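Local coordinates for Tb427.07.360- putative uncharacterized metacyclic invariant surface protein from Trypanosoma brucei (Trypanosoma brucei, PDB 5VTL) that is of unknown function but is an invariant surface protein of metacyclic trypanosomes, built as an elongated bundle of long helices, at residues S78-N81 against A82-A86; V90-Y93 against A94-P98. One frame throughout, in Å; residues are numbered along the deposited sequence.

Interaction 1 (S78-N81 against A82-A86)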
loop_
_atom_site.group_PDB
_atom_site.type_symbol
_atom_site.label_atom_id
_atom_site.label_comp_id
_atom_site.label_asym_id
_atom_site.label_seq_id
_atom_site.Cartn_x
_atom_site.Cartn_y
_atom_site.Cartn_z
ATOM N N SER A 78 5.247 -21.120 1.008
ATOM C CA SER A 78 4.108 -20.551 1.705
ATOM C C SER A 78 4.099 -19.024 1.653
ATOM O O SER A 78 3.041 -18.416 1.448
ATOM C CB SER A 78 4.044 -21.032 3.152
ATOM O OG SER A 78 3.981 -22.447 3.209
ATOM N N ALA A 79 5.268 -18.404 1.815
ATOM C CA ALA A 79 5.386 -16.944 1.771
ATOM C C ALA A 79 5.079 -16.398 0.384
ATOM O O ALA A 79 4.384 -15.376 0.242
ATOM C CB ALA A 79 6.802 -16.499 2.216
ATOM N N GLU A 80 5.572 -17.086 -0.642
ATOM C CA GLU A 80 5.226 -16.736 -2.029
ATOM C C GLU A 80 3.719 -16.743 -2.271
ATOM O O GLU A 80 3.147 -15.810 -2.850
ATOM C CB GLU A 80 5.904 -17.684 -3.010
ATOM C CG GLU A 80 5.557 -17.393 -4.478
ATOM C CD GLU A 80 6.223 -18.339 -5.443
ATOM O OE1 GLU A 80 6.332 -17.994 -6.643
ATOM O OE2 GLU A 80 6.665 -19.429 -5.006
ATOM N N ASN A 81 3.057 -17.803 -1.847
ATOM C CA ASN A 81 1.625 -17.872 -2.015
ATOM C C ASN A 81 0.909 -16.797 -1.209
ATOM O O ASN A 81 -0.046 -16.190 -1.689
ATOM C CB ASN A 81 1.121 -19.263 -1.676
ATOM C CG ASN A 81 1.488 -20.274 -2.746
ATOM O OD1 ASN A 81 1.482 -19.955 -3.941
ATOM N ND2 ASN A 81 1.816 -21.498 -2.327
ATOM N N ALA A 82 1.392 -16.532 0.003
ATOM C CA ALA A 82 0.862 -15.427 0.801
ATOM C C ALA A 82 1.006 -14.086 0.062
ATOM O O ALA A 82 0.069 -13.278 0.042
ATOM C CB ALA A 82 1.558 -15.375 2.144
ATOM N N ALA A 83 2.158 -13.864 -0.574
ATOM C CA ALA A 83 2.368 -12.649 -1.364
ATOM C C ALA A 83 1.355 -12.550 -2.511
ATOM O O ALA A 83 0.777 -11.483 -2.777
ATOM C CB ALA A 83 3.771 -12.605 -1.921
ATOM N N LYS A 84 1.156 -13.649 -3.223
ATOM C CA LYS A 84 0.216 -13.648 -4.338
ATOM C C LYS A 84 -1.234 -13.375 -3.892
ATOM O O LYS A 84 -1.970 -12.675 -4.582
ATOM C CB LYS A 84 0.312 -14.971 -5.117
ATOM C CG LYS A 84 1.627 -15.133 -5.797
ATOM C CD LYS A 84 1.796 -16.503 -6.427
ATOM C CE LYS A 84 3.125 -16.571 -7.212
ATOM N NZ LYS A 84 3.344 -17.884 -7.927
ATOM N N THR A 85 -1.648 -13.962 -2.776
ATOM C CA THR A 85 -2.979 -13.722 -2.219
ATOM C C THR A 85 -3.113 -12.259 -1.820
ATOM O O THR A 85 -4.172 -11.643 -1.997
ATOM C CB THR A 85 -3.238 -14.613 -1.000
ATOM O OG1 THR A 85 -3.201 -15.987 -1.405
ATOM C CG2 THR A 85 -4.578 -14.304 -0.354
ATOM N N ALA A 86 -2.034 -11.697 -1.291
ATOM C CA ALA A 86 -2.037 -10.296 -0.872
ATOM C C ALA A 86 -2.133 -9.377 -2.089
ATOM O O ALA A 86 -2.858 -8.382 -2.061
ATOM C CB ALA A 86 -0.805 -9.990 -0.020
#
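Between Ser78-Asn81 and Ala82-Ala86 the chain runs on as one unbroken alpha helix, and four consecutive i to i+4 bonds join the two halves. Ala82 N donates to Ser78 O at 2.9 Å, and Ala83 N to Ala79 O at 2.8 Å; Lys84 N and Thr85 N continue the series to the carbonyls of Glu80 and Asn81. On the flank facing helix 4-58, Glu80 and Lys84 lie side by side and point the same way. Glu80 has CG anti to its N (chi1 179°), whereas Lys84 CG sits beside its own N, so the lysine leans back along the helix. Its CG passes 3.4 Å from Glu80 O, and NZ reaches Glu80 OE1 in a salt bridge of 3.3 Å whose hydrogen bond is weak. The carboxylate has further partners on helix 4-58: Ser39, its strongest, bonds OE1, and Arg42 forms a salt bridge with OE2. On the outer surface, Thr85 OG1 folds back to Asn81 O at 3.2 Å from 37° above the carbonyl plane, so this oxygen takes two bonds from one residue. Ala79 and Ala83 have only methyls to bury, which lets helix 157-209 pack close to the backbone at Ala187, Ala190 and Ala191. Spaced four and then three apart, Ala79, Ala83 and Ala86 share one face in a heptad-like pattern, consistent with close packing of long helices in an extended helical bundle.

Interaction 2 (V90-Y93 against A94-P98)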
loop_
_atom_site.group_PDB
_atom_site.type_symbol
_atom_site.label_atom_id
_atom_site.label_comp_id
_atom_site.label_asym_id
_atom_site.label_seq_id
_atom_site.Cartn_x
_atom_site.Cartn_y
_atom_site.Cartn_z
ATOM N N VAL A 90 -4.915 -6.558 -2.888
ATOM C CA VAL A 90 -4.542 -5.199 -3.293
ATOM C C VAL A 90 -5.313 -4.792 -4.548
ATOM O O VAL A 90 -5.810 -3.661 -4.677
ATOM C CB VAL A 90 -3.014 -5.103 -3.555
ATOM C CG1 VAL A 90 -2.632 -3.810 -4.257
ATOM C CG2 VAL A 90 -2.233 -5.221 -2.238
ATOM N N GLU A 91 -5.409 -5.723 -5.479
ATOM C CA GLU A 91 -5.998 -5.419 -6.765
ATOM C C GLU A 91 -7.486 -5.101 -6.604
ATOM O O GLU A 91 -8.036 -4.235 -7.283
ATOM C CB GLU A 91 -5.784 -6.604 -7.695
ATOM C CG GLU A 91 -4.411 -6.581 -8.363
ATOM C CD GLU A 91 -4.062 -7.884 -9.051
ATOM O OE1 GLU A 91 -4.844 -8.848 -8.907
ATOM O OE2 GLU A 91 -3.001 -7.943 -9.729
ATOM N N GLN A 92 -8.127 -5.807 -5.688
ATOM C CA GLN A 92 -9.539 -5.612 -5.408
ATOM C C GLN A 92 -9.709 -4.262 -4.747
ATOM O O GLN A 92 -10.485 -3.443 -5.211
ATOM C CB GLN A 92 -10.017 -6.745 -4.515
ATOM C CG GLN A 92 -11.279 -6.543 -3.726
ATOM C CD GLN A 92 -11.431 -7.636 -2.670
ATOM O OE1 GLN A 92 -10.705 -8.642 -2.693
ATOM N NE2 GLN A 92 -12.356 -7.437 -1.732
ATOM N N TYR A 93 -8.948 -4.000 -3.689
ATOM C CA TYR A 93 -9.101 -2.733 -2.992
ATOM C C TYR A 93 -8.658 -1.543 -3.826
ATOM O O TYR A 93 -9.218 -0.454 -3.686
ATOM C CB TYR A 93 -8.360 -2.778 -1.651
ATOM C CG TYR A 93 -8.914 -3.847 -0.750
ATOM C CD1 TYR A 93 -10.286 -3.913 -0.457
ATOM C CD2 TYR A 93 -8.089 -4.808 -0.215
ATOM C CE1 TYR A 93 -10.795 -4.915 0.371
ATOM C CE2 TYR A 93 -8.587 -5.814 0.614
ATOM C CZ TYR A 93 -9.938 -5.866 0.896
ATOM O OH TYR A 93 -10.413 -6.873 1.716
ATOM N N ALA A 94 -7.639 -1.730 -4.660
ATOM C CA ALA A 94 -7.186 -0.672 -5.558
ATOM C C ALA A 94 -8.198 -0.369 -6.659
ATOM O O ALA A 94 -8.176 0.734 -7.225
ATOM C CB ALA A 94 -5.831 -1.014 -6.170
ATOM N N ALA A 95 -9.064 -1.332 -6.987
ATOM C CA ALA A 95 -10.153 -1.050 -7.925
ATOM C C ALA A 95 -11.330 -0.359 -7.238
ATOM O O ALA A 95 -11.982 0.493 -7.827
ATOM C CB ALA A 95 -10.626 -2.311 -8.596
ATOM N N ASN A 96 -11.589 -0.734 -5.990
ATOM C CA ASN A 96 -12.706 -0.189 -5.223
ATOM C C ASN A 96 -12.531 1.265 -4.811
ATOM O O ASN A 96 -13.403 2.104 -5.044
ATOM C CB ASN A 96 -12.922 -1.018 -3.960
ATOM C CG ASN A 96 -13.418 -2.418 -4.256
ATOM O OD1 ASN A 96 -13.623 -2.775 -5.425
ATOM N ND2 ASN A 96 -13.589 -3.240 -3.197
ATOM N N ALA A 97 -11.408 1.570 -4.169
ATOM C CA ALA A 97 -11.221 2.909 -3.606
ATOM C C ALA A 97 -11.366 4.064 -4.615
ATOM O O ALA A 97 -12.041 5.054 -4.305
ATOM C CB ALA A 97 -9.890 3.003 -2.841
ATOM N N PRO A 98 -10.753 3.967 -5.812
ATOM C CA PRO A 98 -10.943 5.098 -6.732
ATOM C C PRO A 98 -12.389 5.338 -7.141
ATOM O O PRO A 98 -12.731 6.492 -7.434
ATOM C CB PRO A 98 -10.109 4.712 -7.954
ATOM C CG PRO A 98 -9.030 3.816 -7.381
ATOM C CD PRO A 98 -9.744 3.017 -6.332
HETATM O O HOH W 1 -14.400 -5.927 -2.338
#
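Asn96 lays its amide over the carbonyl oxygen of Gln92, one turn earlier in an alpha helix that faces two other long helices of the bundle. With CG beside the backbone N (chi1 -68°), the side chain folds back along the helix and brings its CG to 3.3 Å from Gln92 O. That oxygen accepts Asn96 N at 3.0 Å in the carbonyl plane, and more weakly Ala95 N, which is shared with Glu91 O. The Asn96 amide plane is turned 63° from that of Gln92, whose extended chain brings its NE2 toward the same side. Tyr93 carries the contact into the bundle: its CG is also beside its N, Gln92 CD lies 4.1 Å above one ring face near the rim, and the ring packs on Glu173, Gln176 and Leu177 of helix 157-209. An aromatic suits this partly exposed border because its flat hydrocarbon surface can pack against that helix. Val90 and Ala94 turn inward, where both touch Lys28 of helix 4-58; Ala94 CB is tight against Val90 O at 3.0 Å. Pro98 has no N-H to offer the preceding turn, and the helix kinks there, just after a straight bond of 3.0 Å from Ala97 N to Tyr93 O. Asn96 ND2 serves both Glu173 OE1 and a water 2.9 Å away, and that water also accepts from Gln92 NE2 at 2.6 Å.

In the fold
Helix 4-58 comes first along the chain, and a short turn leads into helix 63-102, which holds both contacts. Interaction 1 is complete before interaction 2 begins; they stand in series, neither nesting nor crossing, with centres about 18 Å apart. Each spans adjoining turns and closes no long loop. What they share is the faces they present: both touch helix 4-58 and helix 157-209, so helix 63-102 meets both at two levels of the elongated bundle. In interaction 1 alanines meet helix 157-209, and Ala83 with Lys84 helix 4-58; in interaction 2, closer to the kink at Pro98, Tyr93 faces helix 157-209, Ala94 and Pro98 face helix 4-58, and Val90 touches both.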